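Arginine kinase (Cydia pomonella granulosis virus, PDB 6VVG) is the viral protein kinase PK-1, which binds adenosine monophosphate in its nucleotide pocket and probably phosphorylates proteins on serine or threonine. Local coordinates at residues 178-181 / 182-186; 227-230 / 231-234. All coordinates share one frame; numbering follows the deposited sequence.

Contact 1 of 2, residues 178-181 / 182-186; sequences VYFS and PEKIR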
ATOM      1  N   VAL A 178     -19.062 -15.591  -2.027  1.00  8.07           N
ATOM      2  CA  VAL A 178     -19.871 -16.104  -0.926  1.00 11.43           C
ATOM      3  C   VAL A 178     -19.353 -15.613   0.420  1.00 14.18           C
ATOM      4  O   VAL A 178     -19.941 -15.911   1.467  1.00 11.67           O
ATOM      5  CB  VAL A 178     -19.939 -17.642  -0.946  1.00 17.13           C
ATOM      6  CG1 VAL A 178     -20.733 -18.134  -2.154  1.00 21.80           C
ATOM      7  CG2 VAL A 178     -18.538 -18.247  -0.943  1.00 13.72           C
ATOM      8  N   TYR A 179     -18.252 -14.868   0.411  1.00 11.68           N
ATOM      9  CA  TYR A 179     -17.771 -14.193   1.607  1.00  9.65           C
ATOM     10  C   TYR A 179     -18.034 -12.693   1.570  1.00 11.19           C
ATOM     11  O   TYR A 179     -17.605 -11.980   2.483  1.00 10.94           O
ATOM     12  CB  TYR A 179     -16.269 -14.451   1.804  1.00 11.47           C
ATOM     13  CG  TYR A 179     -15.919 -15.835   2.325  1.00 14.02           C
ATOM     14  CD1 TYR A 179     -15.711 -16.894   1.451  1.00 12.55           C
ATOM     15  CD2 TYR A 179     -15.783 -16.076   3.688  1.00  7.31           C
ATOM     16  CE1 TYR A 179     -15.384 -18.157   1.916  1.00 13.25           C
ATOM     17  CE2 TYR A 179     -15.460 -17.338   4.164  1.00 13.60           C
ATOM     18  CZ  TYR A 179     -15.259 -18.374   3.272  1.00 19.32           C
ATOM     19  OH  TYR A 179     -14.935 -19.628   3.738  1.00 14.65           O
ATOM     20  N   PHE A 180     -18.728 -12.198   0.544  1.00 12.98           N
ATOM     21  CA  PHE A 180     -18.948 -10.764   0.398  1.00 11.15           C
ATOM     22  C   PHE A 180     -19.923 -10.253   1.454  1.00 10.49           C
ATOM     23  O   PHE A 180     -21.015 -10.802   1.614  1.00 12.07           O
ATOM     24  CB  PHE A 180     -19.515 -10.437  -0.987  1.00 11.18           C
ATOM     25  CG  PHE A 180     -18.512 -10.458  -2.107  1.00  8.31           C
ATOM     26  CD1 PHE A 180     -17.247 -10.986  -1.935  1.00  8.02           C
ATOM     27  CD2 PHE A 180     -18.859  -9.956  -3.352  1.00 11.22           C
ATOM     28  CE1 PHE A 180     -16.341 -11.005  -2.983  1.00 12.79           C
ATOM     29  CE2 PHE A 180     -17.959  -9.974  -4.401  1.00 13.20           C
ATOM     30  CZ  PHE A 180     -16.699 -10.500  -4.216  1.00 13.57           C
ATOM     31  N   SER A 181     -19.548  -9.177   2.145  1.00 11.87           N
ATOM     32  CA  SER A 181     -20.462  -8.516   3.063  1.00 12.41           C
ATOM     33  C   SER A 181     -21.533  -7.748   2.294  1.00  7.81           C
ATOM     34  O   SER A 181     -21.360  -7.439   1.112  1.00  7.85           O
ATOM     35  CB  SER A 181     -19.701  -7.553   3.967  1.00  8.05           C
ATOM     36  OG  SER A 181     -19.320  -6.387   3.253  1.00 10.36           O
ATOM     37  N   PRO A 182     -22.656  -7.423   2.947  1.00  7.93           N
ATOM     38  CA  PRO A 182     -23.661  -6.580   2.269  1.00 10.39           C
ATOM     39  C   PRO A 182     -23.051  -5.315   1.689  1.00 12.03           C
ATOM     40  O   PRO A 182     -23.420  -4.887   0.589  1.00 12.27           O
ATOM     41  CB  PRO A 182     -24.673  -6.267   3.383  1.00 10.65           C
ATOM     42  CG  PRO A 182     -24.531  -7.414   4.359  1.00  8.58           C
ATOM     43  CD  PRO A 182     -23.055  -7.780   4.324  1.00  8.48           C
ATOM     44  N   GLU A 183     -22.101  -4.717   2.408  1.00 12.24           N
ATOM     45  CA  GLU A 183     -21.506  -3.459   1.970  1.00 16.30           C
ATOM     46  C   GLU A 183     -20.632  -3.656   0.738  1.00 14.26           C
ATOM     47  O   GLU A 183     -20.628  -2.812  -0.167  1.00 14.16           O
ATOM     48  CB  GLU A 183     -20.698  -2.851   3.115  1.00  9.13           C
ATOM     49  CG  GLU A 183     -21.538  -2.362   4.297  1.00 12.83           C
ATOM     50  CD  GLU A 183     -22.197  -3.492   5.069  1.00 14.34           C
ATOM     51  OE1 GLU A 183     -21.570  -4.563   5.217  1.00  9.89           O
ATOM     52  OE2 GLU A 183     -23.347  -3.312   5.525  1.00 16.66           O
ATOM     53  N   LYS A 184     -19.873  -4.753   0.684  1.00 10.11           N
ATOM     54  CA  LYS A 184     -19.061  -5.005  -0.503  1.00  9.70           C
ATOM     55  C   LYS A 184     -19.941  -5.300  -1.710  1.00 11.39           C
ATOM     56  O   LYS A 184     -19.628  -4.879  -2.831  1.00 13.44           O
ATOM     57  CB  LYS A 184     -18.087  -6.159  -0.263  1.00 12.15           C
ATOM     58  CG  LYS A 184     -17.115  -6.372  -1.427  1.00 11.91           C
ATOM     59  CD  LYS A 184     -15.970  -7.315  -1.070  1.00 13.54           C
ATOM     60  CE  LYS A 184     -15.091  -7.587  -2.288  1.00 12.69           C
ATOM     61  NZ  LYS A 184     -13.777  -8.187  -1.925  1.00 10.59           N
ATOM     62  N   ILE A 185     -21.043  -6.027  -1.502  1.00  8.06           N
ATOM     63  CA  ILE A 185     -21.992  -6.255  -2.587  1.00 10.53           C
ATOM     64  C   ILE A 185     -22.476  -4.925  -3.148  1.00 11.12           C
ATOM     65  O   ILE A 185     -22.647  -4.772  -4.363  1.00 13.09           O
ATOM     66  CB  ILE A 185     -23.171  -7.121  -2.100  1.00  9.94           C
ATOM     67  CG1 ILE A 185     -22.693  -8.539  -1.777  1.00 11.66           C
ATOM     68  CG2 ILE A 185     -24.274  -7.152  -3.148  1.00  9.69           C
ATOM     69  CD1 ILE A 185     -23.645  -9.327  -0.896  1.00 15.98           C
ATOM     70  N   ARG A 186     -22.688  -3.939  -2.275  1.00 10.49           N
ATOM     71  CA  ARG A 186     -23.204  -2.634  -2.664  1.00 11.74           C
ATOM     72  C   ARG A 186     -22.097  -1.658  -3.056  1.00 10.79           C
ATOM     73  O   ARG A 186     -22.340  -0.447  -3.120  1.00 12.10           O
ATOM     74  CB  ARG A 186     -24.050  -2.049  -1.528  1.00 10.40           C
ATOM     75  CG  ARG A 186     -25.269  -2.897  -1.170  1.00 12.16           C
ATOM     76  CD  ARG A 186     -26.252  -2.164  -0.265  1.00 11.61           C
ATOM     77  NE  ARG A 186     -25.638  -1.704   0.977  1.00 16.26           N
ATOM     78  CZ  ARG A 186     -25.745  -2.330   2.145  1.00 18.77           C
ATOM     79  NH1 ARG A 186     -26.444  -3.453   2.240  1.00  9.52           N
ATOM     80  NH2 ARG A 186     -25.151  -1.834   3.220  1.00 18.20           N
TER
HETATM   81  O   HOH W   1     -18.916  -4.887   5.323  1.00 13.93           O
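K184 lies across the ring of F180 and reaches back to S181 from the short helix 182-185, at whose start S181, P182 and E183 form this kinase's version of the APE motif that ends the activation segment. CB of K184 passes 3.7 Å from OG of S181. With CG anti to the backbone N (chi1 -174°) and the rest of the chain extended, CD runs above the ring at 4.0 Å from CD1 of F180. CE then settles over the same face in a CH-pi contact, 3.9 Å from the ring centroid and 20° off the normal. NZ passes beyond the ring to a salt bridge with D174 and a hydrogen bond with N140, so the chain is held at its tip as well as along its length. At the edge of F180, near the ring plane, lies CG1 of I185.

S181 is the N-cap: its OG accepts the N-H of K184 at 3.1 Å, while its carbonyl O takes that of I185. E183, the motif's acid, pairs through OE1 with R264, the glutamate-arginine bridge familiar from protein kinases, and through OE2 more weakly with NH2 of R186. One water bridges the cap and the acid, lying 2.6 Å from OG of S181 and donating to OE1 of E183 at 2.7 Å.

Contact 2 of 2, residues 227-230 / 231-234; sequences EPKD and MLPL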
ATOM      1  N   GLU A 227     -23.823 -14.753  -8.086  1.00 20.76           N
ATOM      2  CA  GLU A 227     -23.395 -13.380  -8.277  1.00 24.83           C
ATOM      3  C   GLU A 227     -23.599 -12.572  -7.002  1.00 20.13           C
ATOM      4  O   GLU A 227     -24.452 -12.909  -6.174  1.00 16.61           O
ATOM      5  CB  GLU A 227     -24.169 -12.719  -9.422  1.00 26.67           C
ATOM      6  CG  GLU A 227     -23.875 -13.309 -10.794  1.00 30.28           C
ATOM      7  CD  GLU A 227     -22.429 -13.115 -11.224  1.00 39.82           C
ATOM      8  OE1 GLU A 227     -21.652 -12.497 -10.466  1.00 49.54           O
ATOM      9  OE2 GLU A 227     -22.068 -13.576 -12.327  1.00 56.76           O
ATOM     10  N   PRO A 228     -22.826 -11.497  -6.821  1.00 15.08           N
ATOM     11  CA  PRO A 228     -22.955 -10.716  -5.576  1.00 15.99           C
ATOM     12  C   PRO A 228     -24.390 -10.386  -5.177  1.00 13.21           C
ATOM     13  O   PRO A 228     -24.750 -10.522  -3.997  1.00 13.57           O
ATOM     14  CB  PRO A 228     -22.141  -9.450  -5.895  1.00 17.24           C
ATOM     15  CG  PRO A 228     -21.022  -9.964  -6.793  1.00 22.21           C
ATOM     16  CD  PRO A 228     -21.705 -11.028  -7.666  1.00 13.27           C
ATOM     17  N   LYS A 229     -25.213  -9.918  -6.116  1.00  8.92           N
ATOM     18  CA  LYS A 229     -26.571  -9.522  -5.770  1.00  7.75           C
ATOM     19  C   LYS A 229     -27.449 -10.720  -5.432  1.00 13.94           C
ATOM     20  O   LYS A 229     -28.466 -10.553  -4.753  1.00 13.47           O
ATOM     21  CB  LYS A 229     -27.181  -8.713  -6.915  1.00 11.43           C
ATOM     22  CG  LYS A 229     -26.680  -7.274  -6.983  1.00 11.76           C
ATOM     23  CD  LYS A 229     -27.165  -6.461  -5.791  1.00 13.86           C
ATOM     24  CE  LYS A 229     -26.445  -5.117  -5.698  1.00 10.69           C
ATOM     25  NZ  LYS A 229     -26.852  -4.171  -6.784  1.00 12.48           N
ATOM     26  N   ASP A 230     -27.076 -11.921  -5.880  1.00 13.20           N
ATOM     27  CA  ASP A 230     -27.794 -13.123  -5.470  1.00 16.01           C
ATOM     28  C   ASP A 230     -27.593 -13.434  -3.992  1.00 13.00           C
ATOM     29  O   ASP A 230     -28.392 -14.178  -3.411  1.00 13.92           O
ATOM     30  CB  ASP A 230     -27.344 -14.324  -6.303  1.00  9.01           C
ATOM     31  CG  ASP A 230     -27.684 -14.181  -7.770  1.00 21.31           C
ATOM     32  OD1 ASP A 230     -28.817 -13.760  -8.082  1.00 21.07           O
ATOM     33  OD2 ASP A 230     -26.818 -14.497  -8.613  1.00 31.08           O
ATOM     34  N   MET A 231     -26.540 -12.897  -3.374  1.00 17.25           N
ATOM     35  CA  MET A 231     -26.308 -13.163  -1.961  1.00 11.34           C
ATOM     36  C   MET A 231     -27.292 -12.405  -1.080  1.00 16.16           C
ATOM     37  O   MET A 231     -27.642 -12.881   0.006  1.00 14.15           O
ATOM     38  CB  MET A 231     -24.877 -12.785  -1.573  1.00 13.96           C
ATOM     39  CG  MET A 231     -23.785 -13.583  -2.262  1.00 17.95           C
ATOM     40  SD  MET A 231     -23.978 -15.369  -2.129  1.00 15.07           S
ATOM     41  CE  MET A 231     -24.019 -15.602  -0.352  1.00 11.38           C
ATOM     42  N   LEU A 232     -27.748 -11.235  -1.528  1.00 17.43           N
ATOM     43  CA  LEU A 232     -28.570 -10.390  -0.654  1.00 10.40           C
ATOM     44  C   LEU A 232     -29.833 -11.086  -0.204  1.00 10.90           C
ATOM     45  O   LEU A 232     -30.115 -11.078   1.019  1.00 15.09           O
ATOM     46  CB  LEU A 232     -28.896  -9.076  -1.369  1.00 13.89           C
ATOM     47  CG  LEU A 232     -27.801  -8.012  -1.333  1.00 14.25           C
ATOM     48  CD1 LEU A 232     -28.326  -6.691  -1.911  1.00 12.08           C
ATOM     49  CD2 LEU A 232     -27.258  -7.780   0.070  1.00 13.46           C
ATOM     50  N   PRO A 233     -30.651 -11.695  -1.068  1.00 18.84           N
ATOM     51  CA  PRO A 233     -31.834 -12.414  -0.565  1.00 21.77           C
ATOM     52  C   PRO A 233     -31.475 -13.432   0.505  1.00 17.31           C
ATOM     53  O   PRO A 233     -32.226 -13.622   1.471  1.00 19.07           O
ATOM     54  CB  PRO A 233     -32.417 -13.089  -1.816  1.00 19.39           C
ATOM     55  CG  PRO A 233     -31.893 -12.274  -2.969  1.00 14.71           C
ATOM     56  CD  PRO A 233     -30.514 -11.805  -2.540  1.00 12.85           C
ATOM     57  N   LEU A 234     -30.323 -14.088   0.355  1.00 16.89           N
ATOM     58  CA  LEU A 234     -29.924 -15.118   1.307  1.00 15.84           C
ATOM     59  C   LEU A 234     -29.624 -14.517   2.672  1.00 16.99           C
ATOM     60  O   LEU A 234     -30.001 -15.086   3.703  1.00 11.99           O
ATOM     61  CB  LEU A 234     -28.710 -15.869   0.767  1.00 17.76           C
ATOM     62  CG  LEU A 234     -28.944 -16.507  -0.602  1.00 20.45           C
ATOM     63  CD1 LEU A 234     -27.725 -17.282  -1.062  1.00 21.90           C
ATOM     64  CD2 LEU A 234     -30.175 -17.415  -0.561  1.00 17.51           C
TER
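M231 meets P228 and E227 through both its backbone and its side chain. Its N donates to O of P228 at 3.0 Å and shares a weaker bond with O of E227. Beyond the amide, CB packs 3.3 Å from that same P228 oxygen. The thioether chain, bent at chi2 (-52°) and again at chi3 (-57°), carries the end of M231 away from this turn, and the side chain packs on Y211 and I185.

D230 works in both directions along the chain. Its OD2 accepts from N of E227 at 3.1 Å, on the anti side of the carboxylate, tying the residue before the helix to its first turn. All this belongs to the opening of helix 228-235, probably the αG helix of the kinase C-lobe, whose early turn is only weakly bonded. The kink comes at P233, which has no N-H to give to O of K229; its CD lies 3.3 Å from that oxygen, and L234 brings CG to 3.7 Å from O of D230.

O of K229 accepts a weak bond from N of L232. The two side chains run side by side in the same direction, with CD of K229 4.1 Å from CD1 of L232.

How the contacts relate
Contact 1 comes first along the chain, closing the activation segment, and contact 2 follows after helix 192-208, yet their centres lie only about 8 Å apart in the helical lobe of the kinase fold. The short helix 182-185 and the start of helix 228-235 pack directly on each other. I185 is the main joint: its CD1 is 3.7 Å from CB of M231, and its CG2 rests near the K229 chain. F180 adds CE2 at 3.9 Å from CG of P228. F180 and I185 thus rest on a helix that comes some forty residues later in sequence, and both contacts lie away from the nucleotide pocket.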